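Local structure of hydrolase, NUDIX family (Clostridium perfringens ATCC 13124, 3F6A) at residues Leu31-His36 with Lys52-Leu57; Glu41-Ala46 with Phe101-Thr106; Ser10-Cys15 with Leu141-Glu146. The protein is a Nudix family hydrolase that probably cleaves nucleoside diphosphates linked to another moiety, though its own substrate is not established. All blocks are in the same frame, centred on the assembly; numbering follows the deposited sequence.

Overall arrangement
Starting from the N terminus, strand 7-15 supplies residues 10-15, whose partner in contact 3, residues 141-146, lies near the C-terminal end; this closes the longest loop, and the other two contacts nest inside it. Contact 1 closes a short loop from strand 30-36 to the end of helix 43-55. Contact 2 starts within that loop, at the beginning of the same helix, and runs on to strand 98-106, so contacts 1 and 2 cross. Strands 30-36 and 98-106 flank strand 7-15 in a mixed sheet. Contacts 1 and 2 fix the two ends of helix 43-55 against one face, while contact 3 sets helix 138-150 on the other.

Contact 1. Residues Leu31-His36 with Lys52-Leu57; sequences LPLGGH and KEEAGL
The Nudix box, a loop-helix-loop motif that runs here from Gly-35 to Gly-56, brings its last glutamate, Glu-54, against the backbone of Leu-33 and Gly-34 just ahead of it. The N-H of Gly-34 gives a hydrogen bond to OE1 of Glu-54, with N to OE1 at 2.8 Å and an angle of 160° at the hydrogen. It reaches the oxygen from above the carboxylate, 36° out of that plane. The other oxygen, OE2, lies 2.8 Å from Gly-34 O, where two acceptors face each other and no bond is made. One glycine therefore meets both ends of the carboxylate, through its N-H and its carbonyl.

Glu-54 gets there with CG anti to its carbonyl carbon (chi1 -51°) and the chain extended beyond, so that the acid group projects from the last turn of the helix to the strand. Leu-33 runs past it in the opposite direction. Its CB sits 3.2 Å from Glu-54 OE1, while its CD1 goes on to touch Ala-55 CB at 3.7 Å. The leucine thus lines the carboxylate with hydrocarbon, and His-22 of the adjacent strand touches both Leu-33 and Glu-54. The backbone angles of Gly-34 and Gly-35 are ones that a CB would not tolerate, and Gly-56, with positive phi, takes the chain out of the helix.

In Nudix hydrolases such as MutT, the corresponding glutamate and a glycine carbonyl of this strand bind a divalent metal. The close approach of Glu-54 OE2 to Gly-34 O is consistent with such a site: two oxygens converge where a cation would offset their repulsion, while the bond to OE1 holds the carboxylate in position.

Contact 2. Residues Glu41-Ala46 with Phe101-Thr106; sequences ELPEEA and FVYYAT
Pro-43, in the first turn of the Nudix-box helix, points its ring at two aromatic side chains, Phe-101 and Tyr-103, which alternate with Val-102 and so leave the strand on the same face. The proline meets them through one atom. Its CB lies 3.4 Å from Tyr-103 OH and 4.3 Å from Tyr-103 CZ, at the phenol end of the ring, and 4.3 Å from Phe-101 CD2. CB comes at both rings obliquely, and the contact is van der Waals in character.

Tyr-103 reaches the helix because its CG stands anti to the carbonyl carbon (chi1 -65°), which carries the ring out from the strand and brings the hydroxyl up beside the proline. The same hydroxyl comes within 4.2 Å of Glu-44 N, too far for a bond. Glu-44 turns its carboxylate elsewhere, to the backbone N-H of Ile-82.

The helix start is shaped by its own residues. Leu-42 occupies the N-cap position, and its N-H bonds to Glu-45 OE1 at 3.1 Å, almost straight at 171°, on the anti side of the carboxylate but 31° out of its plane. It is the one half of a capping box open to an N-cap leucine, the side chain of the third helical residue accepting the N-cap N-H. Just before it, Glu-41 forms a salt bridge with Arg-49.

Both sides of the contact also approach the dimer partner: the Phe-101 ring meets Phe-101 of the second subunit, and Pro-43 packs on Ile-99 of that subunit. Val-9 of the neighbouring strand adds to the packing under Pro-43. A helix packed on one face of a mixed sheet in this way is a feature of the alpha/beta/alpha Nudix fold, with the Nudix-box helix on this face.

Contact 3. Residues Ser10-Cys15 with Leu141-Glu146; sequences SVFIVC and LVMATE
Phe-12 pushes its ring against the C-terminal helix, where Met-143, present as selenomethionine, and Ala-144 receive it. CB of Met-143 stands over one ring face, 4.0 Å from the centroid and 27° off the normal, in a CH-pi contact; its nearest ring atom is Phe-12 CZ at 3.6 Å. The selenium takes an oblique place, 5.2 Å from the centroid, and the bend at chi3 (-76°) returns CE to within 4.0 Å of Phe-12 CZ. The two side chains cross at nearly a right angle. Farther round the ring, Phe-12 CD1 touches Ala-144 CA at 3.7 Å, and the small alanine lets the ring come close to the helix backbone.

Beyond this shell, Pro-32, Val-102, Ile-140 and Ala-147 pack on the phenylalanine, while Met-143 also meets Val-102 and Tyr-104 of its own chain and, across the dimer, Leu-69 of the second subunit. On the helix side facing away from Phe-12, Leu-141 O accepts both Thr-145 N and Thr-145 OG1, the latter at 2.7 Å. Glu-146 OE1 bonds to Tyr-104 OH and His-86 NE2, linking helix and sheet through polar groups. Across the contact itself, cohesion comes from dispersion and the weak CH-pi and Met-aromatic terms, a buried apolar joint between strand and helix.

Contact 1. Residues Leu31-His36 with Lys52-Leu57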
# COMPACT_ATOMS: atom_id res chain seq x y z
N LEU A 31 -10.17 4.59 17.87
CA LEU A 31 -9.38 4.23 16.69
C LEU A 31 -9.91 2.96 16.03
O LEU A 31 -10.65 2.18 16.65
CB LEU A 31 -7.92 3.99 17.09
CG LEU A 31 -7.10 5.15 17.66
CD1 LEU A 31 -5.75 4.61 18.12
CD2 LEU A 31 -6.93 6.25 16.62
N PRO A 32 -9.56 2.75 14.76
CA PRO A 32 -10.04 1.54 14.09
C PRO A 32 -9.21 0.40 14.65
O PRO A 32 -8.22 0.63 15.33
CB PRO A 32 -9.72 1.81 12.63
CG PRO A 32 -8.47 2.65 12.71
CD PRO A 32 -8.82 3.61 13.83
N LEU A 33 -9.63 -0.84 14.38
CA LEU A 33 -8.88 -1.98 14.85
C LEU A 33 -7.57 -2.01 14.06
O LEU A 33 -7.47 -1.40 12.99
CB LEU A 33 -9.66 -3.28 14.59
CG LEU A 33 -11.10 -3.32 15.09
CD1 LEU A 33 -11.63 -4.76 15.05
CD2 LEU A 33 -11.15 -2.78 16.51
N GLY A 34 -6.56 -2.70 14.58
CA GLY A 34 -5.29 -2.77 13.90
C GLY A 34 -4.14 -3.15 14.81
O GLY A 34 -4.35 -3.48 15.98
N GLY A 35 -2.92 -3.11 14.27
CA GLY A 35 -1.76 -3.47 15.06
C GLY A 35 -0.60 -3.86 14.17
O GLY A 35 -0.69 -3.73 12.95
N HIS A 36 0.47 -4.35 14.77
CA HIS A 36 1.65 -4.75 14.02
C HIS A 36 1.40 -5.94 13.11
O HIS A 36 0.46 -6.72 13.32
CB HIS A 36 2.81 -5.08 14.98
CG HIS A 36 2.69 -6.41 15.65
ND1 HIS A 36 1.55 -6.83 16.30
CD2 HIS A 36 3.61 -7.40 15.83
CE1 HIS A 36 1.76 -8.01 16.85
NE2 HIS A 36 3.00 -8.38 16.57
N LYS A 52 -10.22 -10.33 14.41
CA LYS A 52 -10.64 -11.46 15.24
C LYS A 52 -10.19 -11.27 16.69
O LYS A 52 -10.95 -11.52 17.63
CB LYS A 52 -10.06 -12.76 14.69
CG LYS A 52 -10.74 -14.03 15.20
CD LYS A 52 -12.18 -14.12 14.71
CE LYS A 52 -12.80 -15.47 15.00
NZ LYS A 52 -14.21 -15.56 14.51
N GLU A 53 -8.95 -10.83 16.88
CA GLU A 53 -8.42 -10.64 18.22
C GLU A 53 -9.01 -9.44 18.96
O GLU A 53 -9.30 -9.53 20.16
CB GLU A 53 -6.89 -10.51 18.16
CG GLU A 53 -6.19 -11.72 17.54
CD GLU A 53 -4.67 -11.59 17.48
OE1 GLU A 53 -4.17 -10.50 17.10
OE2 GLU A 53 -3.97 -12.57 17.81
N GLU A 54 -9.22 -8.33 18.26
CA GLU A 54 -9.74 -7.13 18.91
C GLU A 54 -11.26 -7.01 18.99
O GLU A 54 -11.77 -6.24 19.80
CB GLU A 54 -9.14 -5.89 18.25
CG GLU A 54 -7.62 -5.96 18.16
CD GLU A 54 -6.96 -4.66 17.75
OE1 GLU A 54 -7.54 -3.90 16.94
OE2 GLU A 54 -5.84 -4.39 18.23
N ALA A 55 -11.98 -7.79 18.18
CA ALA A 55 -13.43 -7.71 18.20
C ALA A 55 -14.13 -9.05 18.00
O ALA A 55 -15.35 -9.11 17.96
CB ALA A 55 -13.92 -6.72 17.16
N GLY A 56 -13.35 -10.13 17.86
CA GLY A 56 -13.94 -11.44 17.65
C GLY A 56 -14.79 -11.48 16.40
O GLY A 56 -15.82 -12.16 16.34
N LEU A 57 -14.36 -10.74 15.38
CA LEU A 57 -15.10 -10.66 14.13
C LEU A 57 -14.45 -11.32 12.93
O LEU A 57 -13.23 -11.35 12.80
CB LEU A 57 -15.35 -9.19 13.76
CG LEU A 57 -16.17 -8.29 14.68
CD1 LEU A 57 -16.15 -6.87 14.13
CD2 LEU A 57 -17.59 -8.81 14.79

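Contact 2. Residues Glu41-Ala46 with Phe101-Thr106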
# COMPACT_ATOMS: atom_id res chain seq x y z
N GLU A 41 4.16 -12.38 7.63
CA GLU A 41 2.70 -12.30 7.60
C GLU A 41 2.31 -11.20 6.62
O GLU A 41 2.91 -10.13 6.61
CB GLU A 41 2.13 -11.97 8.99
CG GLU A 41 0.63 -11.71 8.97
CD GLU A 41 0.06 -11.39 10.34
OE1 GLU A 41 0.54 -10.43 10.99
OE2 GLU A 41 -0.87 -12.11 10.77
N LEU A 42 1.30 -11.46 5.79
CA LEU A 42 0.85 -10.46 4.81
C LEU A 42 0.04 -9.39 5.53
O LEU A 42 -0.71 -9.70 6.46
CB LEU A 42 -0.04 -11.11 3.75
CG LEU A 42 0.46 -12.30 2.93
CD1 LEU A 42 -0.68 -12.79 2.04
CD2 LEU A 42 1.68 -11.90 2.10
N PRO A 43 0.16 -8.13 5.09
CA PRO A 43 -0.60 -7.05 5.73
C PRO A 43 -2.09 -7.38 5.81
O PRO A 43 -2.76 -7.02 6.78
CB PRO A 43 -0.33 -5.85 4.82
CG PRO A 43 1.08 -6.12 4.33
CD PRO A 43 1.03 -7.60 4.02
N GLU A 44 -2.61 -8.08 4.80
CA GLU A 44 -4.03 -8.44 4.78
C GLU A 44 -4.38 -9.50 5.82
O GLU A 44 -5.46 -9.48 6.39
CB GLU A 44 -4.43 -8.93 3.39
CG GLU A 44 -3.64 -10.14 2.88
CD GLU A 44 -3.86 -10.40 1.40
OE1 GLU A 44 -4.62 -11.33 1.06
OE2 GLU A 44 -3.28 -9.66 0.57
N GLU A 45 -3.46 -10.44 6.05
CA GLU A 45 -3.71 -11.48 7.04
C GLU A 45 -3.69 -10.83 8.41
O GLU A 45 -4.42 -11.25 9.31
CB GLU A 45 -2.63 -12.57 6.95
CG GLU A 45 -2.60 -13.24 5.58
CD GLU A 45 -1.54 -14.32 5.46
OE1 GLU A 45 -0.40 -14.09 5.93
OE2 GLU A 45 -1.83 -15.39 4.89
N ALA A 46 -2.87 -9.79 8.56
CA ALA A 46 -2.78 -9.05 9.81
C ALA A 46 -4.11 -8.37 10.12
O ALA A 46 -4.52 -8.28 11.28
CB ALA A 46 -1.66 -8.02 9.74
N PHE A 101 -0.90 0.72 7.00
CA PHE A 101 -1.66 0.36 5.81
C PHE A 101 -3.13 0.27 6.20
O PHE A 101 -3.50 -0.60 6.99
CB PHE A 101 -1.18 -0.97 5.24
CG PHE A 101 0.18 -0.90 4.61
CD1 PHE A 101 0.49 0.10 3.69
CD2 PHE A 101 1.16 -1.84 4.92
CE1 PHE A 101 1.75 0.17 3.10
CE2 PHE A 101 2.42 -1.78 4.33
CZ PHE A 101 2.71 -0.78 3.42
N VAL A 102 -3.94 1.15 5.64
CA VAL A 102 -5.37 1.20 5.95
C VAL A 102 -6.26 0.43 5.00
O VAL A 102 -6.20 0.62 3.79
CB VAL A 102 -5.85 2.66 5.99
CG1 VAL A 102 -7.31 2.71 6.42
CG2 VAL A 102 -4.99 3.45 6.94
N TYR A 103 -7.11 -0.42 5.56
CA TYR A 103 -8.04 -1.24 4.79
C TYR A 103 -9.47 -1.00 5.26
O TYR A 103 -9.70 -0.65 6.42
CB TYR A 103 -7.71 -2.72 4.98
CG TYR A 103 -6.38 -3.15 4.43
CD1 TYR A 103 -6.29 -3.79 3.19
CD2 TYR A 103 -5.20 -2.93 5.14
CE1 TYR A 103 -5.06 -4.20 2.68
CE2 TYR A 103 -3.96 -3.33 4.64
CZ TYR A 103 -3.90 -3.96 3.40
OH TYR A 103 -2.69 -4.36 2.90
N TYR A 104 -10.42 -1.20 4.36
CA TYR A 104 -11.83 -1.06 4.69
C TYR A 104 -12.41 -2.46 4.51
O TYR A 104 -11.99 -3.20 3.63
CB TYR A 104 -12.54 -0.06 3.76
CG TYR A 104 -12.03 1.37 3.83
CD1 TYR A 104 -11.30 1.82 4.94
CD2 TYR A 104 -12.30 2.27 2.81
CE1 TYR A 104 -10.86 3.15 5.02
CE2 TYR A 104 -11.86 3.60 2.88
CZ TYR A 104 -11.14 4.03 3.98
OH TYR A 104 -10.71 5.34 4.04
N ALA A 105 -13.38 -2.81 5.35
CA ALA A 105 -13.99 -4.14 5.27
C ALA A 105 -15.42 -4.14 5.79
O ALA A 105 -15.91 -3.14 6.31
CB ALA A 105 -13.16 -5.13 6.08
N THR A 106 -16.08 -5.28 5.65
CA THR A 106 -17.45 -5.45 6.11
C THR A 106 -17.52 -6.64 7.06
O THR A 106 -16.63 -7.49 7.06
CB THR A 106 -18.39 -5.72 4.92
OG1 THR A 106 -17.97 -6.90 4.24
CG2 THR A 106 -18.39 -4.54 3.95

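Contact 3. Residues Ser10-Cys15 with Leu141-Glu146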
# COMPACT_ATOMS: atom_id res chain seq x y z
N SER A 10 -4.46 -1.04 9.73
CA SER A 10 -5.65 -0.47 10.34
C SER A 10 -6.82 -0.98 9.51
O SER A 10 -6.69 -1.14 8.30
CB SER A 10 -5.64 1.06 10.29
OG SER A 10 -4.73 1.59 11.24
N VAL A 11 -7.94 -1.25 10.16
CA VAL A 11 -9.11 -1.75 9.46
C VAL A 11 -10.38 -1.07 9.94
O VAL A 11 -10.69 -1.08 11.12
CB VAL A 11 -9.32 -3.26 9.68
CG1 VAL A 11 -10.19 -3.83 8.58
CG2 VAL A 11 -7.99 -3.97 9.76
N PHE A 12 -11.10 -0.48 9.00
CA PHE A 12 -12.36 0.17 9.29
C PHE A 12 -13.41 -0.83 8.85
O PHE A 12 -13.55 -1.13 7.67
CB PHE A 12 -12.47 1.48 8.49
CG PHE A 12 -11.63 2.59 9.06
CD1 PHE A 12 -12.17 3.45 10.01
CD2 PHE A 12 -10.30 2.75 8.68
CE1 PHE A 12 -11.39 4.46 10.57
CE2 PHE A 12 -9.52 3.76 9.23
CZ PHE A 12 -10.06 4.62 10.18
N ILE A 13 -14.13 -1.37 9.83
CA ILE A 13 -15.14 -2.39 9.57
C ILE A 13 -16.55 -1.82 9.57
O ILE A 13 -16.96 -1.15 10.52
CB ILE A 13 -15.04 -3.51 10.63
CG1 ILE A 13 -13.61 -4.07 10.63
CG2 ILE A 13 -16.05 -4.61 10.33
CD1 ILE A 13 -13.32 -5.05 11.73
N VAL A 14 -17.29 -2.10 8.50
CA VAL A 14 -18.65 -1.61 8.36
C VAL A 14 -19.69 -2.72 8.45
O VAL A 14 -19.57 -3.76 7.80
CB VAL A 14 -18.82 -0.88 7.00
CG1 VAL A 14 -20.31 -0.57 6.75
CG2 VAL A 14 -18.00 0.40 6.99
N CYS A 15 -20.72 -2.50 9.26
CA CYS A 15 -21.82 -3.45 9.39
C CYS A 15 -23.05 -2.63 9.02
O CYS A 15 -23.36 -1.63 9.68
CB CYS A 15 -21.95 -3.97 10.83
SG CYS A 15 -23.19 -5.30 10.99
N LEU A 141 -12.06 10.32 11.54
CA LEU A 141 -13.44 10.65 11.20
C LEU A 141 -13.63 10.60 9.70
O LEU A 141 -14.66 10.16 9.21
CB LEU A 141 -13.80 12.06 11.70
CG LEU A 141 -14.00 12.25 13.20
CD1 LEU A 141 -14.29 13.71 13.50
CD2 LEU A 141 -15.14 11.36 13.69
N VAL A 142 -12.62 11.06 8.97
CA VAL A 142 -12.68 11.06 7.51
C VAL A 142 -12.67 9.66 6.92
O VAL A 142 -13.50 9.33 6.08
CB VAL A 142 -11.51 11.86 6.91
CG1 VAL A 142 -11.45 11.67 5.42
CG2 VAL A 142 -11.66 13.33 7.25
N MSE A 143 -11.73 8.82 7.37
CA MSE A 143 -11.65 7.47 6.83
C MSE A 143 -12.85 6.61 7.20
O MSE A 143 -13.29 5.78 6.41
CB MSE A 143 -10.35 6.80 7.28
CG MSE A 143 -9.11 7.48 6.68
SE MSE A 143 -7.45 6.55 6.97
CE MSE A 143 -7.18 7.01 8.80
N ALA A 144 -13.41 6.82 8.39
CA ALA A 144 -14.57 6.06 8.82
C ALA A 144 -15.74 6.43 7.91
O ALA A 144 -16.57 5.59 7.56
CB ALA A 144 -14.90 6.38 10.28
N THR A 145 -15.79 7.70 7.52
CA THR A 145 -16.85 8.19 6.64
C THR A 145 -16.66 7.64 5.24
O THR A 145 -17.63 7.26 4.58
CB THR A 145 -16.85 9.73 6.61
OG1 THR A 145 -17.06 10.22 7.93
CG2 THR A 145 -17.96 10.24 5.70
N GLU A 146 -15.41 7.59 4.77
CA GLU A 146 -15.14 7.04 3.45
C GLU A 146 -15.53 5.57 3.45
O GLU A 146 -16.13 5.07 2.50
CB GLU A 146 -13.65 7.15 3.09
CG GLU A 146 -13.10 8.56 3.05
CD GLU A 146 -11.68 8.59 2.53
OE1 GLU A 146 -11.00 7.54 2.60
OE2 GLU A 146 -11.24 9.66 2.07